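Local coordinates for protein major extracellular endoglucanase (Xanthomonas campestris pv. campestris, PDB 4TUF) that hydrolyses internal beta-1,4-glucosidic linkages in cellulose, lichenin and cereal beta-D-glucans, as the family 5 glycoside hydrolase (TIM-barrel) catalytic domain of a longer, secreted endoglucanase, at residues Pro202-Asn207 and Pro218-Pro223; Glu98-Gly103 and Lys144-Val149; Thr29-Met34 and Met71-Asp76. One frame throughout, in Å; residues are numbered along the deposited sequence.

Interaction 1: Pro202-Asn207 and Pro218-Pro223; sequences PVCSTN and PLACTP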
loop_
_atom_site.group_PDB
_atom_site.type_symbol
_atom_site.label_atom_id
_atom_site.label_comp_id
_atom_site.label_asym_id
_atom_site.label_seq_id
_atom_site.Cartn_x
_atom_site.Cartn_y
_atom_site.Cartn_z
ATOM N N PRO A 202 11.364 -20.259 -6.124
ATOM C CA PRO A 202 12.090 -21.400 -6.702
ATOM C C PRO A 202 11.978 -21.533 -8.228
ATOM O O PRO A 202 12.765 -22.287 -8.800
ATOM C CB PRO A 202 11.456 -22.613 -6.009
ATOM C CG PRO A 202 10.187 -22.125 -5.422
ATOM C CD PRO A 202 10.359 -20.673 -5.130
ATOM N N VAL A 203 11.039 -20.840 -8.870
ATOM C CA VAL A 203 10.969 -20.836 -10.335
ATOM C C VAL A 203 10.719 -19.445 -10.901
ATOM O O VAL A 203 10.125 -18.597 -10.240
ATOM C CB VAL A 203 9.849 -21.764 -10.894
ATOM C CG1 VAL A 203 10.126 -23.225 -10.580
ATOM C CG2 VAL A 203 8.479 -21.333 -10.390
ATOM N N CYS A 204 11.174 -19.235 -12.135
ATOM C CA CYS A 204 10.888 -18.025 -12.903
ATOM C C CYS A 204 11.200 -16.757 -12.121
ATOM O O CYS A 204 10.362 -15.862 -11.997
ATOM C CB CYS A 204 9.426 -18.027 -13.353
ATOM S SG CYS A 204 8.961 -16.723 -14.518
ATOM N N SER A 205 12.411 -16.694 -11.584
ATOM C CA SER A 205 12.848 -15.534 -10.822
ATOM C C SER A 205 14.358 -15.533 -10.658
ATOM O O SER A 205 14.941 -16.552 -10.299
ATOM C CB SER A 205 12.177 -15.512 -9.446
ATOM O OG SER A 205 12.758 -14.532 -8.605
ATOM N N THR A 206 14.994 -14.397 -10.933
ATOM C CA THR A 206 16.376 -14.205 -10.502
ATOM C C THR A 206 16.343 -13.670 -9.075
ATOM O O THR A 206 15.855 -12.565 -8.826
ATOM C CB THR A 206 17.153 -13.245 -11.408
ATOM O OG1 THR A 206 17.258 -13.808 -12.722
ATOM C CG2 THR A 206 18.550 -13.005 -10.852
ATOM N N ASN A 207 16.852 -14.466 -8.143
ATOM C CA ASN A 207 16.683 -14.186 -6.721
ATOM C C ASN A 207 17.771 -13.313 -6.102
ATOM O O ASN A 207 18.765 -12.984 -6.751
ATOM C CB ASN A 207 16.596 -15.501 -5.951
ATOM C CG ASN A 207 15.327 -16.265 -6.252
ATOM O OD1 ASN A 207 14.323 -15.687 -6.675
ATOM N ND2 ASN A 207 15.361 -17.572 -6.030
ATOM N N PRO A 218 7.757 -14.004 -11.176
ATOM C CA PRO A 218 7.057 -15.244 -11.549
ATOM C C PRO A 218 5.739 -15.038 -12.311
ATOM O O PRO A 218 5.189 -16.006 -12.839
ATOM C CB PRO A 218 6.789 -15.911 -10.194
ATOM C CG PRO A 218 7.829 -15.371 -9.291
ATOM C CD PRO A 218 7.985 -13.939 -9.720
ATOM N N LEU A 219 5.252 -13.803 -12.380
ATOM C CA LEU A 219 4.047 -13.491 -13.149
ATOM C C LEU A 219 4.250 -13.746 -14.646
ATOM O O LEU A 219 3.295 -13.928 -15.400
ATOM C CB LEU A 219 3.634 -12.036 -12.909
ATOM C CG LEU A 219 2.417 -11.491 -13.651
ATOM C CD1 LEU A 219 1.183 -12.329 -13.340
ATOM C CD2 LEU A 219 2.185 -10.037 -13.278
ATOM N N ALA A 220 5.504 -13.765 -15.076
ATOM C CA ALA A 220 5.807 -14.010 -16.479
ATOM C C ALA A 220 5.558 -15.470 -16.855
ATOM O O ALA A 220 5.272 -15.780 -18.011
ATOM C CB ALA A 220 7.245 -13.618 -16.781
ATOM N N CYS A 221 5.671 -16.361 -15.875
ATOM C CA CYS A 221 5.479 -17.793 -16.100
ATOM C C CYS A 221 4.067 -18.221 -15.740
ATOM O O CYS A 221 3.534 -19.173 -16.309
ATOM C CB CYS A 221 6.478 -18.612 -15.279
ATOM S SG CYS A 221 8.208 -18.252 -15.625
ATOM N N THR A 222 3.469 -17.509 -14.790
ATOM C CA THR A 222 2.190 -17.907 -14.222
ATOM C C THR A 222 1.251 -16.717 -14.098
ATOM O O THR A 222 1.243 -16.028 -13.080
ATOM C CB THR A 222 2.369 -18.557 -12.830
ATOM O OG1 THR A 222 3.429 -19.523 -12.880
ATOM C CG2 THR A 222 1.090 -19.240 -12.395
ATOM N N PRO A 223 0.452 -16.474 -15.139
ATOM C CA PRO A 223 -0.548 -15.404 -15.139
ATOM C C PRO A 223 -1.549 -15.548 -13.995
ATOM O O PRO A 223 -1.846 -16.661 -13.565
ATOM C CB PRO A 223 -1.249 -15.577 -16.487
ATOM C CG PRO A 223 -0.284 -16.318 -17.328
ATOM C CD PRO A 223 0.455 -17.229 -16.399
#

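Interaction 2: Glu98-Gly103 and Lys144-Val149; sequences EFNARG and KNVPYV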
loop_
_atom_site.group_PDB
_atom_site.type_symbol
_atom_site.label_atom_id
_atom_site.label_comp_id
_atom_site.label_asym_id
_atom_site.label_seq_id
_atom_site.Cartn_x
_atom_site.Cartn_y
_atom_site.Cartn_z
ATOM N N GLU A 98 -15.024 10.407 5.655
ATOM C CA GLU A 98 -14.431 11.739 5.546
ATOM C C GLU A 98 -13.605 11.874 4.274
ATOM O O GLU A 98 -13.724 12.868 3.556
ATOM C CB GLU A 98 -13.564 12.053 6.766
ATOM C CG GLU A 98 -12.778 13.356 6.650
ATOM C CD GLU A 98 -13.668 14.586 6.621
ATOM O OE1 GLU A 98 -14.868 14.472 6.962
ATOM O OE2 GLU A 98 -13.162 15.673 6.261
ATOM N N PHE A 99 -12.762 10.878 4.007
ATOM C CA PHE A 99 -12.039 10.802 2.740
ATOM C C PHE A 99 -13.007 10.885 1.567
ATOM O O PHE A 99 -12.751 11.575 0.581
ATOM C CB PHE A 99 -11.236 9.503 2.648
ATOM C CG PHE A 99 -10.001 9.487 3.500
ATOM C CD1 PHE A 99 -9.106 10.546 3.472
ATOM C CD2 PHE A 99 -9.734 8.412 4.336
ATOM C CE1 PHE A 99 -7.969 10.529 4.259
ATOM C CE2 PHE A 99 -8.597 8.391 5.127
ATOM C CZ PHE A 99 -7.714 9.450 5.088
ATOM N N ASN A 100 -14.123 10.177 1.692
ATOM C CA ASN A 100 -15.123 10.118 0.637
ATOM C C ASN A 100 -15.767 11.472 0.381
ATOM O O ASN A 100 -15.970 11.858 -0.767
ATOM C CB ASN A 100 -16.194 9.085 0.987
ATOM C CG ASN A 100 -17.232 8.929 -0.101
ATOM O OD1 ASN A 100 -16.986 8.279 -1.120
ATOM N ND2 ASN A 100 -18.406 9.515 0.113
ATOM N N ALA A 101 -16.080 12.189 1.457
ATOM C CA ALA A 101 -16.711 13.503 1.355
ATOM C C ALA A 101 -15.762 14.544 0.772
ATOM O O ALA A 101 -16.197 15.506 0.144
ATOM C CB ALA A 101 -17.213 13.957 2.715
ATOM N N ARG A 102 -14.464 14.348 0.977
ATOM C CA ARG A 102 -13.465 15.272 0.451
ATOM C C ARG A 102 -13.029 14.913 -0.968
ATOM O O ARG A 102 -12.322 15.684 -1.624
ATOM C CB ARG A 102 -12.246 15.319 1.367
ATOM C CG ARG A 102 -12.543 15.874 2.741
ATOM C CD ARG A 102 -11.308 16.499 3.333
ATOM N NE ARG A 102 -10.898 17.673 2.572
ATOM C CZ ARG A 102 -11.326 18.903 2.822
ATOM N NH1 ARG A 102 -12.175 19.117 3.816
ATOM N NH2 ARG A 102 -10.906 19.919 2.080
ATOM N N GLY A 103 -13.450 13.741 -1.437
ATOM C CA GLY A 103 -13.141 13.308 -2.785
ATOM C C GLY A 103 -11.763 12.688 -2.871
ATOM O O GLY A 103 -11.066 12.837 -3.873
ATOM N N LYS A 144 -18.748 -1.082 0.016
ATOM C CA LYS A 144 -18.943 -1.198 -1.431
ATOM C C LYS A 144 -19.765 -0.057 -2.029
ATOM O O LYS A 144 -19.762 0.137 -3.244
ATOM C CB LYS A 144 -19.608 -2.531 -1.777
ATOM C CG LYS A 144 -21.094 -2.602 -1.480
ATOM C CD LYS A 144 -21.640 -3.993 -1.786
ATOM C CE LYS A 144 -23.031 -4.181 -1.203
ATOM N NZ LYS A 144 -23.101 -3.742 0.224
ATOM N N ASN A 145 -20.464 0.691 -1.180
ATOM C CA ASN A 145 -21.306 1.788 -1.647
ATOM C C ASN A 145 -20.663 3.146 -1.412
ATOM O O ASN A 145 -21.248 4.174 -1.746
ATOM C CB ASN A 145 -22.676 1.743 -0.966
ATOM C CG ASN A 145 -23.529 0.577 -1.442
ATOM O OD1 ASN A 145 -23.589 0.284 -2.638
ATOM N ND2 ASN A 145 -24.188 -0.099 -0.503
ATOM N N VAL A 146 -19.469 3.142 -0.826
ATOM C CA VAL A 146 -18.694 4.364 -0.637
ATOM C C VAL A 146 -17.887 4.654 -1.906
ATOM O O VAL A 146 -16.846 4.038 -2.131
ATOM C CB VAL A 146 -17.747 4.256 0.579
ATOM C CG1 VAL A 146 -17.005 5.557 0.789
ATOM C CG2 VAL A 146 -18.523 3.883 1.828
ATOM N N PRO A 147 -18.365 5.598 -2.734
ATOM C CA PRO A 147 -17.890 5.801 -4.110
ATOM C C PRO A 147 -16.384 5.951 -4.247
ATOM O O PRO A 147 -15.829 5.433 -5.216
ATOM C CB PRO A 147 -18.587 7.097 -4.536
ATOM C CG PRO A 147 -19.790 7.169 -3.691
ATOM C CD PRO A 147 -19.386 6.593 -2.363
ATOM N N TYR A 148 -15.735 6.634 -3.307
ATOM C CA TYR A 148 -14.308 6.918 -3.444
ATOM C C TYR A 148 -13.406 5.834 -2.858
ATOM O O TYR A 148 -12.181 5.973 -2.864
ATOM C CB TYR A 148 -13.975 8.272 -2.816
ATOM C CG TYR A 148 -14.245 9.416 -3.763
ATOM C CD1 TYR A 148 -13.321 9.761 -4.742
ATOM C CD2 TYR A 148 -15.434 10.133 -3.702
ATOM C CE1 TYR A 148 -13.569 10.791 -5.626
ATOM C CE2 TYR A 148 -15.689 11.171 -4.581
ATOM C CZ TYR A 148 -14.752 11.491 -5.542
ATOM O OH TYR A 148 -14.997 12.517 -6.418
ATOM N N VAL A 149 -14.000 4.754 -2.359
ATOM C CA VAL A 149 -13.199 3.605 -1.964
ATOM C C VAL A 149 -12.839 2.811 -3.213
ATOM O O VAL A 149 -13.704 2.296 -3.926
ATOM C CB VAL A 149 -13.915 2.715 -0.954
ATOM C CG1 VAL A 149 -13.092 1.465 -0.681
ATOM C CG2 VAL A 149 -14.138 3.480 0.320
#

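Interaction 3: Thr29-Met34 and Met71-Asp76; sequences TGNHVM and MPASID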
loop_
_atom_site.group_PDB
_atom_site.type_symbol
_atom_site.label_atom_id
_atom_site.label_comp_id
_atom_site.label_asym_id
_atom_site.label_seq_id
_atom_site.Cartn_x
_atom_site.Cartn_y
_atom_site.Cartn_z
ATOM N N THR A 29 -2.621 -1.551 13.962
ATOM C CA THR A 29 -1.782 -1.672 15.148
ATOM C C THR A 29 -2.589 -1.896 16.419
ATOM O O THR A 29 -3.820 -1.939 16.393
ATOM C CB THR A 29 -0.918 -0.424 15.350
ATOM O OG1 THR A 29 -1.728 0.632 15.882
ATOM C CG2 THR A 29 -0.295 0.012 14.028
ATOM N N GLY A 30 -1.878 -2.017 17.536
ATOM C CA GLY A 30 -2.499 -2.260 18.821
ATOM C C GLY A 30 -3.463 -1.173 19.244
ATOM O O GLY A 30 -4.335 -1.414 20.074
ATOM N N ASN A 31 -3.307 0.019 18.672
ATOM C CA ASN A 31 -4.177 1.155 18.973
ATOM C C ASN A 31 -5.511 1.108 18.235
ATOM O O ASN A 31 -6.493 1.694 18.690
ATOM C CB ASN A 31 -3.469 2.466 18.640
ATOM C CG ASN A 31 -2.267 2.723 19.526
ATOM O OD1 ASN A 31 -2.141 2.145 20.608
ATOM N ND2 ASN A 31 -1.379 3.602 19.076
ATOM N N HIS A 32 -5.531 0.419 17.095
ATOM C CA HIS A 32 -6.727 0.276 16.267
ATOM C C HIS A 32 -7.355 1.621 15.891
ATOM O O HIS A 32 -8.570 1.792 15.965
ATOM C CB HIS A 32 -7.762 -0.600 16.976
ATOM C CG HIS A 32 -7.205 -1.890 17.494
ATOM N ND1 HIS A 32 -6.990 -2.123 18.836
ATOM C CD2 HIS A 32 -6.809 -3.014 16.850
ATOM C CE1 HIS A 32 -6.493 -3.337 18.997
ATOM N NE2 HIS A 32 -6.371 -3.897 17.806
ATOM N N VAL A 33 -6.519 2.569 15.486
ATOM C CA VAL A 33 -6.979 3.874 15.021
ATOM C C VAL A 33 -5.802 4.538 14.319
ATOM O O VAL A 33 -4.655 4.277 14.680
ATOM C CB VAL A 33 -7.504 4.759 16.192
ATOM C CG1 VAL A 33 -6.390 5.076 17.182
ATOM C CG2 VAL A 33 -8.158 6.041 15.676
ATOM N N MET A 34 -6.065 5.375 13.316
ATOM C CA MET A 34 -4.977 6.077 12.629
ATOM C C MET A 34 -4.156 6.872 13.643
ATOM O O MET A 34 -4.701 7.415 14.598
ATOM C CB MET A 34 -5.511 6.993 11.520
ATOM C CG MET A 34 -6.293 8.189 12.012
ATOM S SD MET A 34 -6.836 9.281 10.683
ATOM C CE MET A 34 -5.279 9.941 10.132
ATOM N N MET A 71 -11.898 -1.594 21.140
ATOM C CA MET A 71 -11.783 -0.184 21.490
ATOM C C MET A 71 -10.445 0.381 21.031
ATOM O O MET A 71 -9.444 -0.333 20.998
ATOM C CB MET A 71 -11.956 0.009 22.995
ATOM C CG MET A 71 -13.362 -0.305 23.504
ATOM S SD MET A 71 -14.642 0.767 22.803
ATOM C CE MET A 71 -14.152 2.369 23.449
ATOM N N PRO A 72 -10.428 1.665 20.654
ATOM C CA PRO A 72 -9.177 2.324 20.263
ATOM C C PRO A 72 -8.349 2.775 21.463
ATOM O O PRO A 72 -8.841 2.778 22.595
ATOM C CB PRO A 72 -9.660 3.528 19.461
ATOM C CG PRO A 72 -10.975 3.859 20.074
ATOM C CD PRO A 72 -11.595 2.544 20.466
ATOM N N ALA A 73 -7.100 3.150 21.211
ATOM C CA ALA A 73 -6.230 3.673 22.256
ATOM C C ALA A 73 -5.426 4.851 21.729
ATOM O O ALA A 73 -5.381 5.084 20.518
ATOM C CB ALA A 73 -5.304 2.587 22.774
ATOM N N SER A 74 -4.808 5.588 22.652
ATOM C CA SER A 74 -3.919 6.718 22.353
ATOM C C SER A 74 -4.633 7.938 21.764
ATOM O O SER A 74 -3.980 8.881 21.317
ATOM C CB SER A 74 -2.790 6.288 21.406
ATOM O OG SER A 74 -3.254 6.142 20.070
ATOM N N ILE A 75 -5.960 7.940 21.765
ATOM C CA ILE A 75 -6.678 9.099 21.253
ATOM C C ILE A 75 -6.820 10.170 22.325
ATOM O O ILE A 75 -7.325 9.904 23.416
ATOM C CB ILE A 75 -8.078 8.736 20.736
ATOM C CG1 ILE A 75 -7.991 7.652 19.663
ATOM C CG2 ILE A 75 -8.767 9.973 20.172
ATOM C CD1 ILE A 75 -9.341 7.207 19.153
ATOM N N ASP A 76 -6.353 11.374 22.002
ATOM C CA ASP A 76 -6.592 12.570 22.805
ATOM C C ASP A 76 -7.989 13.106 22.505
ATOM O O ASP A 76 -8.199 13.766 21.487
ATOM C CB ASP A 76 -5.531 13.629 22.499
ATOM C CG ASP A 76 -5.609 14.841 23.416
ATOM O OD1 ASP A 76 -6.691 15.141 23.969
ATOM O OD2 ASP A 76 -4.564 15.509 23.576
#

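Interaction 1: Pro202-Asn207 and Pro218-Pro223
The covalent bond between C204 and C221 illustrates how one disulfide can dominate an otherwise slender contact between two pieces of loop. Their SG atoms lie 2.0 Å apart, with a C-S-S-C torsion of 91°, near the usual value of about 90° for such bridges. The two halves reach the bridge differently: the sulfur of C204 extends opposite its own backbone nitrogen (chi1 -171°), whereas that of C221 folds back beside its nitrogen (chi1 -59°).

The compact part lies next to the bridge. There the ring of P218 sits against the carbonyl of C204, with P218 CG 3.7 Å from C204 O. P218 N also faces this oxygen but has no hydrogen to give, so the carbonyl is met by packing and by a CA-H...O approach of P218 CA to C204 O at 3.4 Å. The carbonyl of P218 also organises the other half, because P218 O accepts from both C221 N, at 3.1 Å, and T222 N, at 3.0 Å. W164 also lies on this side, touching P218 and donating its indole NH to T222 O.

Toward solvent the contact thins out. V203 contributes little, and A220 CB stands 4.2 Å from C204 SG. Beyond them polar links take over: S205 OG donates to N207 OD1 and is also hydrogen-bonded to N215 ND2.

The result is a disulfide-closed surface loop, inserted between strands 192-195 and 231-238 of the TIM barrel and tied covalently where it lacks regular secondary structure.

Interaction 2: Glu98-Gly103 and Lys144-Val149
N100 and Y148 meet where a Schellman motif ends helix 88-102 and a type I beta turn, V146 to V149, leads into strand 149-153 of the TIM barrel. The asparagine side chain projects from the last turn of the helix with CG opposite its backbone nitrogen (chi1 -177°), which carries the amide across to the turn. There N100 OD1 accepts from Y148 N at 3.0 Å, and the donor lies nearly in line with the amide C=O, at 166°.

The other groups are disposed around this bond. The N100 side chain passes the P147 ring at about a right angle, with P147 CD 3.2 Å from N100 OD1, while V146 CG1 comes obliquely against the amide carbon, 3.5 Å from N100 CG. The tyrosine ring is turned so that N100 OD1 lies at its edge, in the ring plane, and one of its faces is left to the helix terminus. G103, of positive phi, ends the helix and lays its CA over that face.

Outside the pair, Y105 meets the Y148 ring, and Y148 shares backbone hydrogen bonds with V106 on strand 105-110. P147 O is hydrogen-bonded to the hydroxyl of Y1.

The CH-pi contact of the glycine is nearly vertical: G103 CA stands 3.7 Å from the centroid of the Y148 ring, 11° off its normal.

Interaction 3: Thr29-Met34 and Met71-Asp76
N31 and A73 carry the polar join between two barrel loops, one following strand 16-23 and the other strand 56-61. A73 N donates to N31 O at 3.0 Å, in the carbonyl plane and on a lone pair, although the angle at the hydrogen, 142°, is noticeably bent. P72 CA approaches the same oxygen as a CA-H...O contact, so two neighbouring residues of 71-76 converge on a single carbonyl.

The side chain of N31 then runs along the partner loop. N31 CB lies 3.7 Å from A73 O. Next, N31 CG comes 3.6 Å from S74 OG. At the tip, N31 OD1 rests 3.9 Å from the methyl CB of A73. The other branch, N31 ND2, comes to 3.3 Å from S74 OG, poorly angled for a hydrogen bond, which leaves the amide packed against the loop without gripping it. With CG beside the backbone nitrogen (chi1 -66°), the N31 amide lies alongside A73 and S74. N31 N donates to T29 OG1 in an ST turn, within a type I beta turn whose H32 N bonds to T29 O.

At V33 the contact becomes apolar. V33 CG2 meets I75 CD1 at 3.9 Å, and V33 CB touches P72 CB at 4.1 Å; V33, P72 and I75 all rest on I91 of helix 88-102.

The chemistry therefore separates into two layers: a backbone hydrogen bond sets the register between the loops, while apolar side chains from both loops pack on a common helix, the N31 amide adding contact surface rather than a second bond.

Along the chain the contacts follow in series: interaction 3 closes before interaction 2 opens, and interaction 1 comes last. Interactions 2 and 3 are neighbours, with centres 22 Å and nearest atoms about 6 Å apart, and share helix 88-102: interaction 2 uses its C-terminal end, whereas interaction 3 packs on I91 farther back. Interaction 1 lies across the chain's centre from both, its centre 36 Å from that of interaction 2 and 40 Å from that of interaction 3. Spread around one TIM barrel, they join its peripheral loops and helix ends by different means, away from the probable catalytic residues E157 and E278.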